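Local coordinates for putative lipoprotein (Bacteroides fragilis, PDB 3QNK), which probably binds glycans at the outer membrane as a SusD-like lipoprotein, helping a partner transporter to take them up, at residues 79-84 with 120-125; 85-90 with 113-118. All coordinates share one frame; numbering follows the deposited sequence.

How the contacts relate
After helices 17-29 and 55-58 the chain reaches helix 76-93, which supplies 79-84 and then 85-90, and returns along helix 101-126, which supplies 113-118 and then 120-125. Contact 2 closes the shorter loop, with 22 residues between 90 and 113, and contact 1 closes a longer one that encloses it, with 35 residues between 84 and 120, as expected of a helical hairpin. The two centres lie about 10 Å apart, and Phe-118 joins them: its CB packs on Val-84 CG2 at 4.0 Å, and its ring also meets Lys-83. Together they zip up one antiparallel helix pair of the alpha-alpha superhelix; helix 17-29 flanks the first helix, helices 149-166 and 181-194 the second.

Contact 1 (79-84 with 120-125); sequences DYYVKV and FEMVKR. With PO4 (phosphate ion), chain F; ACT (acetate ion), chain I.
Two antiparallel helices of the alpha-alpha superhelix, 76-93 and 101-126, pack here through Tyr-80, Tyr-81 and Val-84 on one side and Glu-121 and Met-122 on the other. The axes of the two short segments approach to 10.4 Å, with 146° between their directions. Met-122, present as selenomethionine, is the central wedge. Its first two torsions bring SE over one face of the Tyr-81 ring, and the bend at chi3 (-86°) swings CE over the same face and on to Val-84 CG2. SE of Met-122 stands 3.8 Å from the ring centroid of Tyr-81, a Met-aromatic contact joined by a CH-pi contact from CE. The chain is further closed in by Tyr-80, whose CB lies 3.6 Å from Met-122 CG. The Tyr-81 hydroxyl is tied to the backbone N of Ile-130.

Tyr-80 also reaches Glu-121, whose CB approaches CE2 of the tyrosine ring at 3.6 Å, while Lys-83 CE covers a face of that ring. Tyr-80 OH donates to acetate OXT at 3.0 Å, with OXT at the ring edge. Within its own helix, Arg-125 NH1 forms a salt bridge with Glu-121 OE1, one turn earlier, and both terminal nitrogens of Arg-125 bind phosphate O1. Asp-74 takes a further salt bridge from this arginine. The anions probably come from the crystallisation liquor. An apolar seam thus gives way to a charged cluster, where Arg-125 probably offsets negative charge on both Glu-121 and the phosphate.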
loop_
_atom_site.group_PDB
_atom_site.type_symbol
_atom_site.label_atom_id
_atom_site.label_comp_id
_atom_site.label_asym_id
_atom_site.label_seq_id
_atom_site.Cartn_x
_atom_site.Cartn_y
_atom_site.Cartn_z
ATOM N N ASP B 79 -4.719 1.721 -4.721
ATOM C CA ASP B 79 -3.726 2.735 -5.000
ATOM C C ASP B 79 -4.184 3.872 -5.908
ATOM O O ASP B 79 -3.822 5.033 -5.676
ATOM C CB ASP B 79 -2.485 2.068 -5.623
ATOM C CG ASP B 79 -1.700 1.109 -4.730
ATOM O OD1 ASP B 79 -1.910 1.131 -3.493
ATOM O OD2 ASP B 79 -0.865 0.345 -5.267
ATOM N N TYR B 80 -4.902 3.551 -6.956
ATOM C CA TYR B 80 -5.258 4.516 -7.970
ATOM C C TYR B 80 -6.370 5.475 -7.534
ATOM O O TYR B 80 -6.399 6.600 -8.025
ATOM C CB TYR B 80 -5.564 3.793 -9.287
ATOM C CG TYR B 80 -4.281 3.509 -10.034
ATOM C CD1 TYR B 80 -3.362 2.577 -9.554
ATOM C CD2 TYR B 80 -3.902 4.285 -11.120
ATOM C CE1 TYR B 80 -2.139 2.369 -10.190
ATOM C CE2 TYR B 80 -2.671 4.106 -11.744
ATOM C CZ TYR B 80 -1.799 3.134 -11.288
ATOM O OH TYR B 80 -0.594 2.952 -11.925
ATOM N N TYR B 81 -7.206 5.096 -6.539
ATOM C CA TYR B 81 -8.209 6.038 -6.029
ATOM C C TYR B 81 -7.544 7.119 -5.196
ATOM O O TYR B 81 -8.021 8.255 -5.200
ATOM C CB TYR B 81 -9.333 5.332 -5.270
ATOM C CG TYR B 81 -10.413 4.840 -6.205
ATOM C CD1 TYR B 81 -11.160 5.733 -6.970
ATOM C CD2 TYR B 81 -10.668 3.479 -6.355
ATOM C CE1 TYR B 81 -12.132 5.287 -7.866
ATOM C CE2 TYR B 81 -11.648 3.015 -7.242
ATOM C CZ TYR B 81 -12.374 3.925 -7.998
ATOM O OH TYR B 81 -13.341 3.481 -8.864
ATOM N N VAL B 82 -6.392 6.804 -4.578
ATOM C CA VAL B 82 -5.575 7.770 -3.800
ATOM C C VAL B 82 -5.040 8.822 -4.772
ATOM O O VAL B 82 -5.129 10.024 -4.504
ATOM C CB VAL B 82 -4.424 7.064 -3.025
ATOM C CG1 VAL B 82 -3.503 8.069 -2.358
ATOM C CG2 VAL B 82 -4.957 6.085 -1.989
ATOM N N LYS B 83 -4.520 8.352 -5.938
ATOM C CA LYS B 83 -3.961 9.164 -7.025
ATOM C C LYS B 83 -5.028 10.083 -7.571
ATOM O O LYS B 83 -4.790 11.282 -7.747
ATOM C CB LYS B 83 -3.391 8.273 -8.147
ATOM C CG LYS B 83 -2.300 7.332 -7.697
ATOM C CD LYS B 83 -1.760 6.564 -8.897
ATOM C CE LYS B 83 -1.003 5.337 -8.472
ATOM N NZ LYS B 83 0.327 5.647 -7.846
ATOM N N VAL B 84 -6.228 9.522 -7.798
ATOM C CA VAL B 84 -7.383 10.263 -8.302
ATOM C C VAL B 84 -7.790 11.300 -7.255
ATOM O O VAL B 84 -8.036 12.443 -7.629
ATOM C CB VAL B 84 -8.544 9.329 -8.710
ATOM C CG1 VAL B 84 -9.844 10.107 -8.883
ATOM C CG2 VAL B 84 -8.208 8.569 -9.989
ATOM N N PHE B 120 -7.804 5.336 -16.533
ATOM C CA PHE B 120 -7.614 4.357 -17.607
ATOM C C PHE B 120 -6.925 3.110 -17.083
ATOM O O PHE B 120 -7.319 2.036 -17.490
ATOM C CB PHE B 120 -6.835 4.943 -18.789
ATOM C CG PHE B 120 -6.706 4.042 -20.004
ATOM C CD1 PHE B 120 -7.811 3.357 -20.510
ATOM C CD2 PHE B 120 -5.497 3.941 -20.691
ATOM C CE1 PHE B 120 -7.687 2.544 -21.649
ATOM C CE2 PHE B 120 -5.387 3.145 -21.841
ATOM C CZ PHE B 120 -6.476 2.455 -22.307
ATOM N N GLU B 121 -5.956 3.230 -16.148
ATOM C CA GLU B 121 -5.300 2.060 -15.540
ATOM C C GLU B 121 -6.290 1.170 -14.801
ATOM O O GLU B 121 -6.142 -0.058 -14.803
ATOM C CB GLU B 121 -4.184 2.446 -14.573
ATOM C CG GLU B 121 -2.806 2.355 -15.198
ATOM C CD GLU B 121 -2.432 1.067 -15.910
ATOM O OE1 GLU B 121 -2.556 -0.007 -15.281
ATOM O OE2 GLU B 121 -1.988 1.130 -17.081
HETATM N N MSE B 122 -7.308 1.781 -14.190
HETATM C CA MSE B 122 -8.344 1.053 -13.476
HETATM C C MSE B 122 -9.340 0.447 -14.449
HETATM O O MSE B 122 -9.625 -0.747 -14.360
HETATM C CB MSE B 122 -9.057 1.978 -12.482
HETATM C CG MSE B 122 -8.163 2.391 -11.318
HETATM SE SE MSE B 122 -9.178 3.225 -9.926
HETATM C CE MSE B 122 -9.156 4.937 -10.557
ATOM N N VAL B 123 -9.864 1.259 -15.378
ATOM C CA VAL B 123 -10.878 0.838 -16.350
ATOM C C VAL B 123 -10.375 -0.302 -17.226
ATOM O O VAL B 123 -11.123 -1.269 -17.405
ATOM C CB VAL B 123 -11.425 2.029 -17.183
ATOM C CG1 VAL B 123 -12.387 1.568 -18.272
ATOM C CG2 VAL B 123 -12.120 3.021 -16.267
ATOM N N LYS B 124 -9.112 -0.244 -17.720
ATOM C CA LYS B 124 -8.562 -1.316 -18.572
ATOM C C LYS B 124 -8.508 -2.685 -17.813
ATOM O O LYS B 124 -8.472 -3.726 -18.453
ATOM C CB LYS B 124 -7.196 -0.942 -19.201
ATOM C CG LYS B 124 -6.048 -0.736 -18.219
ATOM C CD LYS B 124 -4.686 -0.659 -18.937
ATOM C CE LYS B 124 -4.283 0.707 -19.442
ATOM N NZ LYS B 124 -3.342 0.604 -20.610
ATOM N N ARG B 125 -8.601 -2.677 -16.483
ATOM C CA ARG B 125 -8.524 -3.851 -15.628
ATOM C C ARG B 125 -9.886 -4.328 -15.168
ATOM O O ARG B 125 -10.286 -5.441 -15.507
ATOM C CB ARG B 125 -7.641 -3.562 -14.393
ATOM C CG ARG B 125 -6.157 -3.452 -14.684
ATOM C CD ARG B 125 -5.424 -3.048 -13.433
ATOM N NE ARG B 125 -4.179 -3.793 -13.210
ATOM C CZ ARG B 125 -2.993 -3.401 -13.663
ATOM N NH1 ARG B 125 -2.888 -2.310 -14.399
ATOM N NH2 ARG B 125 -1.906 -4.111 -13.399
HETATM P P PO4 F . 1.050 -0.477 -13.484
HETATM O O1 PO4 F . 0.182 -1.773 -13.896
HETATM O O2 PO4 F . 0.915 -0.138 -11.891
HETATM O O3 PO4 F . 2.542 -0.572 -14.131
HETATM O O4 PO4 F . 0.456 0.785 -14.227
HETATM C C ACT I . 0.501 4.174 -15.594
HETATM O O ACT I . 1.635 3.741 -15.958
HETATM O OXT ACT I . 0.246 4.586 -14.337
HETATM C CH3 ACT I . -0.449 4.195 -16.799
#

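Contact 2 (85-90 with 113-118)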
loop_
_atom_site.group_PDB
_atom_site.type_symbol
_atom_site.label_atom_id
_atom_site.label_comp_id
_atom_site.label_asym_id
_atom_site.label_seq_id
_atom_site.Cartn_x
_atom_site.Cartn_y
_atom_site.Cartn_z
ATOM N N ARG B 85 -7.791 10.931 -5.950
ATOM C CA ARG B 85 -8.146 11.869 -4.875
ATOM C C ARG B 85 -7.257 13.130 -4.942
ATOM O O ARG B 85 -7.783 14.243 -4.852
ATOM C CB ARG B 85 -8.059 11.199 -3.502
ATOM C CG ARG B 85 -8.566 12.078 -2.352
ATOM C CD ARG B 85 -8.430 11.405 -0.996
ATOM N NE ARG B 85 -9.111 12.173 0.042
ATOM C CZ ARG B 85 -8.497 12.984 0.897
ATOM N NH1 ARG B 85 -7.183 13.132 0.851
ATOM N NH2 ARG B 85 -9.197 13.659 1.801
ATOM N N LYS B 86 -5.934 12.947 -5.170
ATOM C CA LYS B 86 -4.957 14.026 -5.278
ATOM C C LYS B 86 -5.254 14.928 -6.481
ATOM O O LYS B 86 -5.082 16.138 -6.368
ATOM C CB LYS B 86 -3.542 13.461 -5.356
ATOM C CG LYS B 86 -3.042 12.809 -4.063
ATOM C CD LYS B 86 -1.577 12.418 -4.195
ATOM C CE LYS B 86 -0.996 11.901 -2.905
ATOM N NZ LYS B 86 0.489 11.916 -2.944
ATOM N N CYS B 87 -5.754 14.364 -7.604
ATOM C CA CYS B 87 -6.144 15.141 -8.800
ATOM C C CYS B 87 -7.356 15.994 -8.503
ATOM O O CYS B 87 -7.342 17.195 -8.802
ATOM C CB CYS B 87 -6.422 14.239 -9.995
ATOM S SG CYS B 87 -4.992 13.292 -10.570
ATOM N N ASN B 88 -8.417 15.366 -7.929
ATOM C CA ASN B 88 -9.695 15.999 -7.587
ATOM C C ASN B 88 -9.504 17.152 -6.623
ATOM O O ASN B 88 -10.232 18.142 -6.718
ATOM C CB ASN B 88 -10.666 14.978 -7.013
ATOM C CG ASN B 88 -11.112 13.932 -8.000
ATOM O OD1 ASN B 88 -11.110 14.143 -9.219
ATOM N ND2 ASN B 88 -11.527 12.781 -7.483
ATOM N N ARG B 89 -8.512 17.043 -5.723
ATOM C CA ARG B 89 -8.197 18.124 -4.802
ATOM C C ARG B 89 -7.661 19.305 -5.562
ATOM O O ARG B 89 -8.070 20.428 -5.300
ATOM C CB ARG B 89 -7.186 17.675 -3.754
ATOM C CG ARG B 89 -6.672 18.827 -2.895
ATOM C CD ARG B 89 -7.594 19.175 -1.751
ATOM N NE ARG B 89 -6.930 18.894 -0.486
ATOM C CZ ARG B 89 -7.404 18.086 0.455
ATOM N NH1 ARG B 89 -8.565 17.457 0.279
ATOM N NH2 ARG B 89 -6.718 17.885 1.570
ATOM N N PHE B 90 -6.737 19.056 -6.510
ATOM C CA PHE B 90 -6.174 20.109 -7.347
ATOM C C PHE B 90 -7.324 20.887 -7.980
ATOM O O PHE B 90 -7.433 22.110 -7.778
ATOM C CB PHE B 90 -5.241 19.521 -8.426
ATOM C CG PHE B 90 -4.639 20.568 -9.349
ATOM C CD1 PHE B 90 -5.319 20.994 -10.487
ATOM C CD2 PHE B 90 -3.399 21.134 -9.072
ATOM C CE1 PHE B 90 -4.778 21.980 -11.309
ATOM C CE2 PHE B 90 -2.854 22.101 -9.910
ATOM C CZ PHE B 90 -3.535 22.496 -11.034
ATOM N N PHE B 113 -4.869 15.289 -17.892
ATOM C CA PHE B 113 -4.141 14.206 -18.548
ATOM C C PHE B 113 -3.824 13.116 -17.545
ATOM O O PHE B 113 -4.013 11.943 -17.857
ATOM C CB PHE B 113 -2.842 14.733 -19.212
ATOM C CG PHE B 113 -1.956 13.647 -19.780
ATOM C CD1 PHE B 113 -2.252 13.055 -21.004
ATOM C CD2 PHE B 113 -0.866 13.172 -19.059
ATOM C CE1 PHE B 113 -1.458 12.032 -21.511
ATOM C CE2 PHE B 113 -0.055 12.158 -19.575
ATOM C CZ PHE B 113 -0.366 11.586 -20.794
ATOM N N LEU B 114 -3.332 13.509 -16.343
ATOM C CA LEU B 114 -2.958 12.568 -15.289
ATOM C C LEU B 114 -4.177 11.851 -14.723
ATOM O O LEU B 114 -4.127 10.633 -14.595
ATOM C CB LEU B 114 -2.141 13.244 -14.178
ATOM C CG LEU B 114 -0.694 13.606 -14.577
ATOM C CD1 LEU B 114 -0.057 14.496 -13.545
ATOM C CD2 LEU B 114 0.176 12.377 -14.773
ATOM N N ARG B 115 -5.284 12.565 -14.458
ATOM C CA ARG B 115 -6.489 11.919 -13.924
ATOM C C ARG B 115 -7.047 10.908 -14.920
ATOM O O ARG B 115 -7.493 9.832 -14.507
ATOM C CB ARG B 115 -7.571 12.941 -13.521
ATOM C CG ARG B 115 -8.738 12.291 -12.765
ATOM C CD ARG B 115 -9.690 13.292 -12.185
ATOM N NE ARG B 115 -10.453 13.959 -13.233
ATOM C CZ ARG B 115 -11.447 14.806 -13.001
ATOM N NH1 ARG B 115 -11.808 15.092 -11.752
ATOM N NH2 ARG B 115 -12.083 15.380 -14.011
ATOM N N ALA B 116 -6.992 11.240 -16.228
ATOM C CA ALA B 116 -7.436 10.371 -17.318
ATOM C C ALA B 116 -6.582 9.114 -17.362
ATOM O O ALA B 116 -7.103 8.003 -17.474
ATOM C CB ALA B 116 -7.349 11.115 -18.635
HETATM N N MSE B 117 -5.267 9.290 -17.226
HETATM C CA MSE B 117 -4.291 8.217 -17.205
HETATM C C MSE B 117 -4.520 7.286 -16.018
HETATM O O MSE B 117 -4.412 6.069 -16.190
HETATM C CB MSE B 117 -2.876 8.804 -17.170
HETATM C CG MSE B 117 -1.818 7.756 -16.933
HETATM SE SE MSE B 117 -0.091 8.426 -17.301
HETATM C CE MSE B 117 -0.126 8.189 -19.233
ATOM N N PHE B 118 -4.827 7.838 -14.841
ATOM C CA PHE B 118 -5.046 7.047 -13.619
ATOM C C PHE B 118 -6.318 6.233 -13.718
ATOM O O PHE B 118 -6.267 5.043 -13.413
ATOM C CB PHE B 118 -5.055 7.926 -12.358
ATOM C CG PHE B 118 -3.752 8.636 -12.096
ATOM C CD1 PHE B 118 -2.536 8.025 -12.374
ATOM C CD2 PHE B 118 -3.733 9.897 -11.526
ATOM C CE1 PHE B 118 -1.326 8.681 -12.126
ATOM C CE2 PHE B 118 -2.519 10.557 -11.278
ATOM C CZ PHE B 118 -1.324 9.937 -11.576
#
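Arg-115 and Asn-88 meet at about a right angle across the helix pair, their guanidinium and amide planes 70° apart. Arg-115 starts with CG anti to the backbone N, runs extended through CD and turns at chi3 (70°), which carries its guanidinium alongside helix 76-93. NH1 of Arg-115 then donates to Asn-88 OD1 at 2.8 Å in a fairly straight bond. The oxygen lies close to the guanidinium plane, and the bond arrives nearly in line with the carbonyl, at a C=O...donor angle of 162°. Asn-88 ND2 reaches the backbone O of Leu-132 through a weak hydrogen bond, and Arg-115 NE forms a salt bridge with Asp-159 of helix 149-166.

Cys-87 occupies the middle of the interface, at the point where the backbones come nearest: its CA is 6.1 Å from that of Arg-115. Its CB rests against the aliphatic part of the arginine, 3.9 Å from Arg-115 CB. The sulfur, also against Arg-115 CB, reaches on to Phe-118 and comes in at the ring edge rather than over a face: Cys-87 SG lies 3.7 Å from Phe-118 CD2, near the ring plane. One face of that ring is overlaid by the carbonyl oxygen of Leu-114, one turn earlier on the same helix.

Small Cys-87 therefore sits where the helices press together, their segment axes 9.7 Å apart at closest approach, and the buried arginine is held by both a neutral amide and an acidic partner. Asp-159 probably balances its charge, while Asn-88 adds a directional bond without charge; from helix 101-126, Arg-115 thus reaches both helix 76-93 and helix 149-166.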